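Local atomic coordinates of beta-agarase AgaA (Microbulbifer thermotolerans, PDB entry 3WZ1), a protein that hydrolyses beta-1,4-galactosidic linkages within agarose through its family 16 glycoside hydrolase domain, releasing neoagarotetraose as the main product. Residues E48-P53 with Y233-M238; Y66-G71 with A75-R80; S111-A116 with A254-P259; T180-A185 with Y202-L207. All blocks are in the same frame, centred on the assembly; numbering follows the deposited sequence.

Contact 1 (E48-P53 with Y233-M238)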
# COMPACT_ATOMS: atom_id res chain seq x y z
N GLU A 48 0.19 13.26 -8.02
CA GLU A 48 -1.16 12.93 -7.59
C GLU A 48 -1.73 11.87 -8.52
O GLU A 48 -1.43 11.86 -9.72
CB GLU A 48 -2.06 14.16 -7.59
CG GLU A 48 -1.66 15.16 -6.50
CD GLU A 48 -1.75 16.60 -6.94
OE1 GLU A 48 -2.38 17.40 -6.21
OE2 GLU A 48 -1.16 16.92 -8.01
N GLY A 49 -2.56 10.99 -7.98
CA GLY A 49 -3.26 9.97 -8.77
C GLY A 49 -2.53 8.65 -8.84
O GLY A 49 -1.97 8.19 -7.84
N PHE A 50 -2.53 8.07 -10.04
CA PHE A 50 -2.22 6.66 -10.28
C PHE A 50 -1.10 6.61 -11.31
O PHE A 50 -0.54 7.65 -11.72
CB PHE A 50 -3.55 6.00 -10.79
CG PHE A 50 -3.49 4.51 -11.06
CD1 PHE A 50 -3.10 3.60 -10.10
CD2 PHE A 50 -3.91 4.01 -12.30
CE1 PHE A 50 -3.07 2.24 -10.37
CE2 PHE A 50 -3.90 2.65 -12.56
CZ PHE A 50 -3.48 1.76 -11.59
N ILE A 51 -0.73 5.40 -11.74
CA ILE A 51 0.31 5.25 -12.78
C ILE A 51 -0.16 5.71 -14.15
O ILE A 51 0.68 5.93 -15.04
CB ILE A 51 0.85 3.81 -12.88
CG1 ILE A 51 -0.27 2.79 -13.11
CG2 ILE A 51 1.63 3.44 -11.62
CD1 ILE A 51 0.23 1.46 -13.60
N ASN A 52 -1.47 5.83 -14.33
CA ASN A 52 -2.08 6.27 -15.59
C ASN A 52 -3.39 7.00 -15.26
O ASN A 52 -3.72 7.16 -14.07
CB ASN A 52 -2.23 5.07 -16.54
CG ASN A 52 -3.18 4.00 -16.03
OD1 ASN A 52 -4.29 4.30 -15.59
ND2 ASN A 52 -2.77 2.73 -16.11
N PRO A 53 -4.13 7.47 -16.27
CA PRO A 53 -5.31 8.26 -15.95
C PRO A 53 -6.52 7.53 -15.36
O PRO A 53 -7.53 8.18 -15.06
CB PRO A 53 -5.70 8.87 -17.30
CG PRO A 53 -4.40 8.93 -18.05
CD PRO A 53 -3.75 7.64 -17.68
N TYR A 233 5.90 0.98 -9.52
CA TYR A 233 5.71 2.29 -8.92
C TYR A 233 5.08 2.13 -7.54
O TYR A 233 4.20 1.28 -7.35
CB TYR A 233 4.83 3.17 -9.81
CG TYR A 233 5.51 3.45 -11.13
CD1 TYR A 233 5.42 2.56 -12.18
CD2 TYR A 233 6.30 4.59 -11.28
CE1 TYR A 233 6.11 2.78 -13.36
CE2 TYR A 233 6.99 4.82 -12.46
CZ TYR A 233 6.88 3.91 -13.48
OH TYR A 233 7.57 4.12 -14.66
N ALA A 234 5.52 2.95 -6.59
CA ALA A 234 4.91 3.01 -5.28
C ALA A 234 3.61 3.80 -5.33
O ALA A 234 3.59 4.90 -5.89
CB ALA A 234 5.87 3.64 -4.30
N ILE A 235 2.56 3.26 -4.72
CA ILE A 235 1.26 3.90 -4.71
C ILE A 235 0.73 3.89 -3.28
O ILE A 235 0.77 2.86 -2.59
CB ILE A 235 0.26 3.18 -5.65
CG1 ILE A 235 0.87 3.02 -7.06
CG2 ILE A 235 -1.06 3.91 -5.70
CD1 ILE A 235 0.08 2.09 -7.96
N ILE A 236 0.23 5.04 -2.86
CA ILE A 236 -0.41 5.17 -1.55
C ILE A 236 -1.80 5.68 -1.84
O ILE A 236 -1.95 6.76 -2.41
CB ILE A 236 0.34 6.13 -0.63
CG1 ILE A 236 1.81 5.72 -0.46
CG2 ILE A 236 -0.37 6.17 0.73
CD1 ILE A 236 2.71 6.85 0.01
N ASN A 237 -2.83 4.93 -1.48
CA ASN A 237 -4.17 5.36 -1.77
C ASN A 237 -5.17 4.81 -0.78
O ASN A 237 -4.79 4.04 0.12
CB ASN A 237 -4.56 5.02 -3.23
CG ASN A 237 -4.89 3.55 -3.44
OD1 ASN A 237 -5.26 2.84 -2.51
ND2 ASN A 237 -4.79 3.10 -4.68
N MET A 238 -6.43 5.20 -0.94
CA MET A 238 -7.53 4.35 -0.53
C MET A 238 -8.27 3.90 -1.78
O MET A 238 -8.20 4.54 -2.82
CB MET A 238 -8.52 5.01 0.41
CG MET A 238 -8.07 5.05 1.87
SD MET A 238 -9.34 5.55 3.03
CE MET A 238 -9.30 7.31 2.87

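Contact 2 (Y66-G71 with A75-R80)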
# COMPACT_ATOMS: atom_id res chain seq x y z
N TYR A 66 -7.84 15.16 -2.33
CA TYR A 66 -8.07 14.20 -1.24
C TYR A 66 -6.76 13.56 -0.77
O TYR A 66 -6.78 12.59 -0.00
CB TYR A 66 -9.16 13.18 -1.64
CG TYR A 66 -10.50 13.84 -1.71
CD1 TYR A 66 -10.80 14.74 -2.73
CD2 TYR A 66 -11.45 13.65 -0.71
CE1 TYR A 66 -12.02 15.39 -2.78
CE2 TYR A 66 -12.67 14.32 -0.75
CZ TYR A 66 -12.94 15.18 -1.80
OH TYR A 66 -14.17 15.85 -1.82
N SER A 67 -5.64 14.13 -1.19
CA SER A 67 -4.33 13.89 -0.56
C SER A 67 -3.70 15.21 -0.16
O SER A 67 -3.89 16.23 -0.82
CB SER A 67 -3.41 13.13 -1.54
OG SER A 67 -3.22 13.85 -2.74
N TYR A 68 -2.96 15.20 0.95
CA TYR A 68 -2.22 16.37 1.39
C TYR A 68 -1.17 15.92 2.39
O TYR A 68 -1.25 14.80 2.92
CB TYR A 68 -3.13 17.46 2.00
CG TYR A 68 -3.92 17.05 3.21
CD1 TYR A 68 -5.16 16.42 3.08
CD2 TYR A 68 -3.42 17.27 4.48
CE1 TYR A 68 -5.89 16.04 4.20
CE2 TYR A 68 -4.16 16.90 5.60
CZ TYR A 68 -5.38 16.28 5.45
OH TYR A 68 -6.09 15.90 6.58
N VAL A 69 -0.19 16.77 2.63
CA VAL A 69 0.87 16.50 3.59
C VAL A 69 0.85 17.61 4.62
O VAL A 69 0.95 18.80 4.28
CB VAL A 69 2.26 16.37 2.92
CG1 VAL A 69 3.29 15.93 3.96
CG2 VAL A 69 2.23 15.36 1.78
N SER A 70 0.72 17.22 5.88
CA SER A 70 0.72 18.19 6.99
C SER A 70 1.00 17.52 8.33
O SER A 70 0.65 16.37 8.55
CB SER A 70 -0.62 18.91 7.07
OG SER A 70 -0.51 20.03 7.96
N GLY A 71 1.62 18.28 9.23
CA GLY A 71 1.83 17.81 10.59
C GLY A 71 2.64 16.54 10.70
O GLY A 71 2.42 15.75 11.62
N ALA A 75 -1.68 12.49 4.40
CA ALA A 75 -3.08 12.18 4.64
C ALA A 75 -3.74 11.84 3.32
O ALA A 75 -3.60 12.57 2.34
CB ALA A 75 -3.81 13.37 5.27
N ILE A 76 -4.42 10.70 3.32
CA ILE A 76 -5.27 10.24 2.25
C ILE A 76 -6.68 10.26 2.81
O ILE A 76 -7.02 9.46 3.71
CB ILE A 76 -4.90 8.82 1.82
CG1 ILE A 76 -3.46 8.70 1.34
CG2 ILE A 76 -5.90 8.28 0.78
CD1 ILE A 76 -3.11 9.54 0.12
N THR A 77 -7.53 11.13 2.28
CA THR A 77 -8.89 11.26 2.81
C THR A 77 -9.94 10.80 1.78
O THR A 77 -9.61 10.25 0.72
CB THR A 77 -9.11 12.65 3.41
OG1 THR A 77 -10.29 12.66 4.24
CG2 THR A 77 -9.19 13.71 2.34
N SER A 78 -11.19 10.96 2.16
CA SER A 78 -12.33 10.42 1.44
C SER A 78 -13.51 11.36 1.57
O SER A 78 -13.62 12.12 2.55
CB SER A 78 -12.70 9.03 1.96
OG SER A 78 -13.02 9.05 3.34
N GLY A 79 -14.40 11.32 0.59
CA GLY A 79 -15.64 12.08 0.65
C GLY A 79 -16.61 11.60 -0.39
O GLY A 79 -16.22 10.94 -1.35
N ARG A 80 -17.89 11.91 -0.19
CA ARG A 80 -18.90 11.58 -1.18
C ARG A 80 -18.76 12.51 -2.37
O ARG A 80 -18.60 13.73 -2.20
CB ARG A 80 -20.30 11.73 -0.59
CG ARG A 80 -21.43 11.47 -1.58
CD ARG A 80 -21.47 10.04 -2.06
NE ARG A 80 -21.84 9.14 -0.98
CZ ARG A 80 -21.42 7.89 -0.83
NH1 ARG A 80 -20.59 7.32 -1.71
NH2 ARG A 80 -21.84 7.19 0.22

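Contact 3 (S111-A116 with A254-P259)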
# COMPACT_ATOMS: atom_id res chain seq x y z
N SER A 111 -7.41 4.05 7.80
CA SER A 111 -8.66 4.73 8.05
C SER A 111 -9.66 3.77 8.70
O SER A 111 -9.63 2.56 8.48
CB SER A 111 -9.25 5.27 6.75
OG SER A 111 -9.64 4.20 5.90
N ASN A 112 -10.58 4.35 9.49
CA ASN A 112 -11.61 3.57 10.14
C ASN A 112 -12.82 3.51 9.22
O ASN A 112 -13.87 4.08 9.49
CB ASN A 112 -11.93 4.22 11.48
CG ASN A 112 -12.92 3.42 12.31
OD1 ASN A 112 -13.41 2.37 11.92
ND2 ASN A 112 -13.20 3.96 13.50
N MET A 113 -12.63 2.77 8.14
CA MET A 113 -13.57 2.70 7.04
C MET A 113 -13.55 1.31 6.43
O MET A 113 -12.59 0.55 6.59
CB MET A 113 -13.19 3.70 5.96
CG MET A 113 -13.11 5.15 6.37
SD MET A 113 -14.73 5.91 6.66
CE MET A 113 -15.10 6.56 5.03
N VAL A 114 -14.60 0.99 5.67
CA VAL A 114 -14.63 -0.26 4.92
C VAL A 114 -13.78 -0.23 3.66
O VAL A 114 -13.56 -1.24 2.99
CB VAL A 114 -16.06 -0.70 4.57
CG1 VAL A 114 -16.84 -0.97 5.85
CG2 VAL A 114 -16.79 0.31 3.68
N LEU A 115 -13.34 0.97 3.30
CA LEU A 115 -12.39 1.17 2.21
C LEU A 115 -11.08 0.47 2.49
O LEU A 115 -10.65 0.37 3.64
CB LEU A 115 -12.10 2.66 2.06
CG LEU A 115 -13.30 3.54 1.75
CD1 LEU A 115 -12.97 5.00 1.99
CD2 LEU A 115 -13.73 3.32 0.31
N ALA A 116 -10.39 0.07 1.42
CA ALA A 116 -9.00 -0.36 1.54
C ALA A 116 -8.09 0.83 1.79
O ALA A 116 -8.19 1.84 1.08
CB ALA A 116 -8.57 -1.07 0.25
N ALA A 254 -22.57 9.18 6.22
CA ALA A 254 -22.23 9.54 7.59
C ALA A 254 -20.77 9.22 7.91
O ALA A 254 -20.09 9.99 8.56
CB ALA A 254 -23.15 8.84 8.58
N GLU A 255 -20.29 8.08 7.41
CA GLU A 255 -18.89 7.69 7.59
C GLU A 255 -17.96 8.65 6.84
O GLU A 255 -16.96 9.13 7.37
CB GLU A 255 -18.68 6.26 7.12
CG GLU A 255 -19.26 5.22 8.05
CD GLU A 255 -19.32 3.83 7.47
OE1 GLU A 255 -19.26 3.67 6.24
OE2 GLU A 255 -19.42 2.87 8.27
N LEU A 256 -18.32 8.96 5.60
CA LEU A 256 -17.49 9.83 4.77
C LEU A 256 -17.39 11.25 5.30
O LEU A 256 -16.41 11.93 5.08
CB LEU A 256 -18.02 9.85 3.33
CG LEU A 256 -17.84 8.55 2.57
CD1 LEU A 256 -18.77 8.51 1.39
CD2 LEU A 256 -16.39 8.38 2.14
N ALA A 257 -18.44 11.67 6.01
CA ALA A 257 -18.46 12.98 6.61
C ALA A 257 -17.73 13.10 7.94
O ALA A 257 -17.53 14.21 8.41
CB ALA A 257 -19.89 13.44 6.75
N ASP A 258 -17.36 11.97 8.52
CA ASP A 258 -16.73 11.93 9.85
C ASP A 258 -15.20 12.09 9.78
O ASP A 258 -14.50 11.18 9.35
CB ASP A 258 -17.11 10.60 10.53
CG ASP A 258 -16.66 10.54 11.97
OD1 ASP A 258 -15.86 11.38 12.36
OD2 ASP A 258 -17.14 9.63 12.67
N PRO A 259 -14.67 13.25 10.19
CA PRO A 259 -13.25 13.53 10.04
C PRO A 259 -12.38 12.65 10.92
O PRO A 259 -11.18 12.56 10.68
CB PRO A 259 -13.12 15.00 10.47
CG PRO A 259 -14.29 15.25 11.33
CD PRO A 259 -15.38 14.36 10.85
O HOH W 1 -16.58 2.06 8.87
O HOH W 2 -16.50 3.31 5.61

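Contact 4 (T180-A185 with Y202-L207)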
# COMPACT_ATOMS: atom_id res chain seq x y z
N THR A 180 -5.21 -7.27 18.14
CA THR A 180 -4.84 -5.93 17.71
C THR A 180 -5.71 -5.51 16.53
O THR A 180 -5.83 -6.25 15.56
CB THR A 180 -3.37 -5.89 17.27
OG1 THR A 180 -2.54 -6.15 18.42
CG2 THR A 180 -2.99 -4.54 16.72
N LYS A 181 -6.30 -4.35 16.65
CA LYS A 181 -7.04 -3.73 15.55
C LYS A 181 -6.08 -2.72 14.97
O LYS A 181 -5.75 -1.71 15.58
CB LYS A 181 -8.32 -3.09 16.06
CG LYS A 181 -9.31 -4.13 16.58
CD LYS A 181 -10.21 -3.52 17.63
CE LYS A 181 -11.31 -4.49 18.05
NZ LYS A 181 -10.72 -5.70 18.65
N TRP A 182 -5.61 -3.01 13.75
CA TRP A 182 -4.52 -2.26 13.15
C TRP A 182 -4.85 -0.77 13.02
O TRP A 182 -3.97 0.06 13.17
CB TRP A 182 -4.13 -2.89 11.80
CG TRP A 182 -3.81 -4.35 11.96
CD1 TRP A 182 -4.61 -5.39 11.69
CD2 TRP A 182 -2.61 -4.89 12.53
NE1 TRP A 182 -3.99 -6.57 12.02
CE2 TRP A 182 -2.76 -6.29 12.55
CE3 TRP A 182 -1.43 -4.33 13.03
CZ2 TRP A 182 -1.77 -7.14 13.05
CZ3 TRP A 182 -0.45 -5.17 13.50
CH2 TRP A 182 -0.63 -6.56 13.53
N ARG A 183 -6.12 -0.45 12.77
CA ARG A 183 -6.56 0.95 12.68
C ARG A 183 -6.31 1.81 13.93
O ARG A 183 -6.31 3.05 13.85
CB ARG A 183 -8.06 1.03 12.34
CG ARG A 183 -8.91 0.38 13.44
CD ARG A 183 -10.21 1.07 13.74
NE ARG A 183 -10.76 0.44 14.95
CZ ARG A 183 -11.49 -0.67 15.00
NH1 ARG A 183 -11.83 -1.34 13.92
NH2 ARG A 183 -11.92 -1.11 16.19
N ASP A 184 -6.09 1.18 15.09
CA ASP A 184 -5.98 1.94 16.33
C ASP A 184 -4.66 2.66 16.57
O ASP A 184 -4.56 3.45 17.51
CB ASP A 184 -6.26 1.03 17.52
CG ASP A 184 -7.71 0.64 17.65
OD1 ASP A 184 -8.57 1.28 17.02
OD2 ASP A 184 -7.99 -0.33 18.40
N ALA A 185 -3.64 2.39 15.76
CA ALA A 185 -2.32 2.98 15.96
C ALA A 185 -1.54 2.94 14.68
O ALA A 185 -1.94 2.27 13.73
CB ALA A 185 -1.54 2.22 17.04
N TYR A 202 6.92 -8.21 6.66
CA TYR A 202 7.31 -7.85 8.02
C TYR A 202 6.30 -6.88 8.63
O TYR A 202 5.92 -5.89 7.99
CB TYR A 202 8.68 -7.19 8.02
CG TYR A 202 9.79 -8.09 7.54
CD1 TYR A 202 10.05 -8.26 6.19
CD2 TYR A 202 10.62 -8.73 8.44
CE1 TYR A 202 11.08 -9.06 5.75
CE2 TYR A 202 11.66 -9.52 8.02
CZ TYR A 202 11.89 -9.70 6.66
OH TYR A 202 12.92 -10.50 6.25
N VAL A 203 5.84 -7.18 9.85
CA VAL A 203 4.90 -6.33 10.56
C VAL A 203 5.57 -5.90 11.87
O VAL A 203 5.99 -6.76 12.65
CB VAL A 203 3.57 -7.04 10.82
CG1 VAL A 203 2.65 -6.18 11.68
CG2 VAL A 203 2.87 -7.41 9.51
N ASP A 204 5.71 -4.59 12.07
CA ASP A 204 6.33 -4.06 13.29
C ASP A 204 7.67 -4.75 13.61
O ASP A 204 7.96 -5.11 14.77
CB ASP A 204 5.33 -4.14 14.45
CG ASP A 204 4.10 -3.27 14.21
OD1 ASP A 204 4.29 -2.19 13.63
OD2 ASP A 204 2.99 -3.65 14.66
N GLY A 205 8.47 -4.94 12.56
CA GLY A 205 9.83 -5.42 12.68
C GLY A 205 10.00 -6.92 12.71
O GLY A 205 11.13 -7.38 12.86
N LYS A 206 8.93 -7.67 12.54
CA LYS A 206 9.00 -9.13 12.63
C LYS A 206 8.56 -9.78 11.34
O LYS A 206 7.56 -9.38 10.74
CB LYS A 206 8.13 -9.63 13.77
CG LYS A 206 8.54 -9.10 15.14
CD LYS A 206 9.95 -9.54 15.52
CE LYS A 206 10.35 -9.07 16.92
NZ LYS A 206 9.30 -9.35 17.93
N LEU A 207 9.32 -10.79 10.90
CA LEU A 207 8.92 -11.58 9.74
C LEU A 207 7.66 -12.35 10.08
O LEU A 207 7.66 -13.14 11.03
CB LEU A 207 10.04 -12.57 9.35
CG LEU A 207 9.73 -13.52 8.20
CD1 LEU A 207 9.63 -12.74 6.90
CD2 LEU A 207 10.82 -14.57 8.08

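Contact 1 (E48-P53 with Y233-M238)
The loop after strand 46-48 packs on strand 232-239 of the GH16 beta-jelly roll through Phe50 and Ile51, which meet Tyr233 and Ile235. No hydrogen bond joins this loop to residues 233-238. Instead four side chains meet through apolar atoms. Ile51 comes down on the strand with its CG2 branch, which lies 3.7 Å from Tyr233 CB and meets the start of the phenol ring obliquely. The same methyl reaches 4.2 Å from Ile235 CD1, so it bridges two residues whose side chains leave the same face of the strand. Ile235 CD1 in turn extends to the ring of Phe50, approaching its CE1 at 4.0 Å. This ring gets there because CG stands anti to the backbone N (chi1 -178°), which brings the far end of the side chain nearer to the strand than its first bond would suggest. Ile51 CG1 lies over the centre of one face of the Phe50 ring, 3.6 Å above the plane, so the loop packs against itself as well as against the strand. Around the ring, Trp54 meets Phe50 edge-to-face and Trp62 adds another aromatic neighbour, while Leu122 of the adjacent strand 116-123 touches both Phe50 and Ile51. The strand is paired on its two flanks: backbone hydrogen bonds join Ile235 with Trp120 and Ile236 with Ile92. The side chain of Ile235 is about 8 Å from that of Glu129, the predicted nucleophile, consistent with a place in the second shell of the predicted GH16 active site, within the jelly roll.

Contact 2 (Y66-G71 with A75-R80)
With chi1 at 60°, Tyr68 holds CG between its own backbone N and carbonyl carbon, and the phenol ring folds across the neighbouring strand to lie over Ala75. The two segments form the antiparallel beta hairpin of strands 67-70 and 73-80, within the jelly roll. Ala75 CB sits 3.5 Å from the centroid of the Tyr68 ring, over one face but displaced toward the rim: a CH-pi contact. Beneath it, Tyr68 and Ala75 make a hydrogen-bonded pair. Ala75 N gives the straighter bond, to Tyr68 O at 2.8 Å, and Tyr68 N returns one to Ala75 O. Ser67 and Ile76 follow as a non-hydrogen-bonded pair, on the opposite sheet face from Tyr68 and Ala75, where Ile76 CD1 approaches Ser67 CB. Farther along, Thr77 N donates to Tyr66 O at 2.8 Å, nearly linear at 174°. The methyl of Thr77 packs obliquely against the Tyr66 ring, while its OG1 hydrogen-bonds to Thr263. The Tyr66 ring, which also meets His63 and Tyr88, runs along the second strand from Thr77 to Gly79; its edge is turned to the backbone of Ser78, and at Gly79, where there is no side chain, CE2 stands 3.7 Å from Gly79 N.

Contact 3 (S111-A116 with A254-P259)
Glu255 OE1 accepts a hydrogen bond from a water at 2.9 Å, and that same water takes the N-H of Val114 at 3.0 Å, so a single water bridges the carboxylate to the loop backbone. OE1 has a second donor in the backbone N of Thr252, which precedes the helix. The other oxygen, OE2, forms a salt bridge with Arg140 and receives a hydrogen bond from a second water at 3.0 Å; the link from this water on to Asn112 O is weak. The carboxylate is thus gripped at both oxygens, and the nearby arginine would probably favour its charged form in this buried setting. Asn112 centres an inverse gamma turn, which bends the loop just before Met113.

The loop is the connection between strands 102-109 and 116-123 of the jelly roll, and its partner is the short helix 253-256, which precedes the long strand 264-276. Direct contact between the segments is made by Met113. Its chain bends at both chi2 (-73°) and chi3 (-91°), turning the thioether toward the helix. There SD passes alongside Glu255 CB at 4.0 Å, the two side chains running past each other in opposite directions. The terminal CE continues to Leu256, whose CD2 branch it meets at 3.7 Å with the chains roughly at right angles, and it also stands 3.9 Å from Glu255 O. Ser78 of strand 73-80 touches both Met113 and Leu256, and Leu256 reaches farther over Arg80 and Val87.

Contact 4 (T180-A185 with Y202-L207)
The indole of Trp182 has Thr180 CG2 over one face, 4.0 Å above the plane and shifted toward the rim, and the carboxylate of Asp204 at its edge. Asp204 OD2 lies in the ring plane 3.9 Å from Trp182 CZ3, with carboxylate and indole planes 41° apart; a carboxylate oxygen at this hydrogen-bearing rim is probably mildly favourable, though no hydrogen bond joins the pair. That oxygen is bonded instead to His187 ND1, and the His187 ring meets Trp182 edge-to-face, so the histidine ties the two together. Val203 adds the apolar half: with CG1 anti to its backbone N (chi1 174°), this methyl comes obliquely to the benzene end of the indole, 3.7 Å from CZ3, while CH2 is almost as near. Val203 and Asp204 open a type I' turn closed by mutual backbone hydrogen bonds between Val203 and Lys206, a tight hairpin reversal. Trp182 starts a short 3-10 segment, 182-184, and points from there toward the hairpin. Leu150 of strand 150-158 touches both Trp182 and Val203. Asp204 OD1 takes the N-H of Arg188, tying the turn to strand 187-195, while Trp182 packs the preceding loop on the turn between strands 198-203 and 206-212.

How the contacts relate
Contacts 1 to 3 form a continuous chain of packing: Met238 of contact 1 touches Ile76 and Ser78 of contact 2 and Ser111 and Leu115 of contact 3. Strand 73-80 is the shared element, forming half of contact 2 and bordering contacts 1 and 3. Contact 4 lies across the chain's centre from contact 1 and touches only contact 3, through Arg183 and Asn112. Chemistry follows position. Contact 2, between adjacent hairpin strands, is the one held by direct hydrogen bonds across its segments; contact 1 is wholly apolar, contact 4 adds a carboxylate at an indole edge, and contact 3 adds bridging waters to its apolar join. Contacts 2, 3 and 4 are buried, whereas contact 1 is partly so.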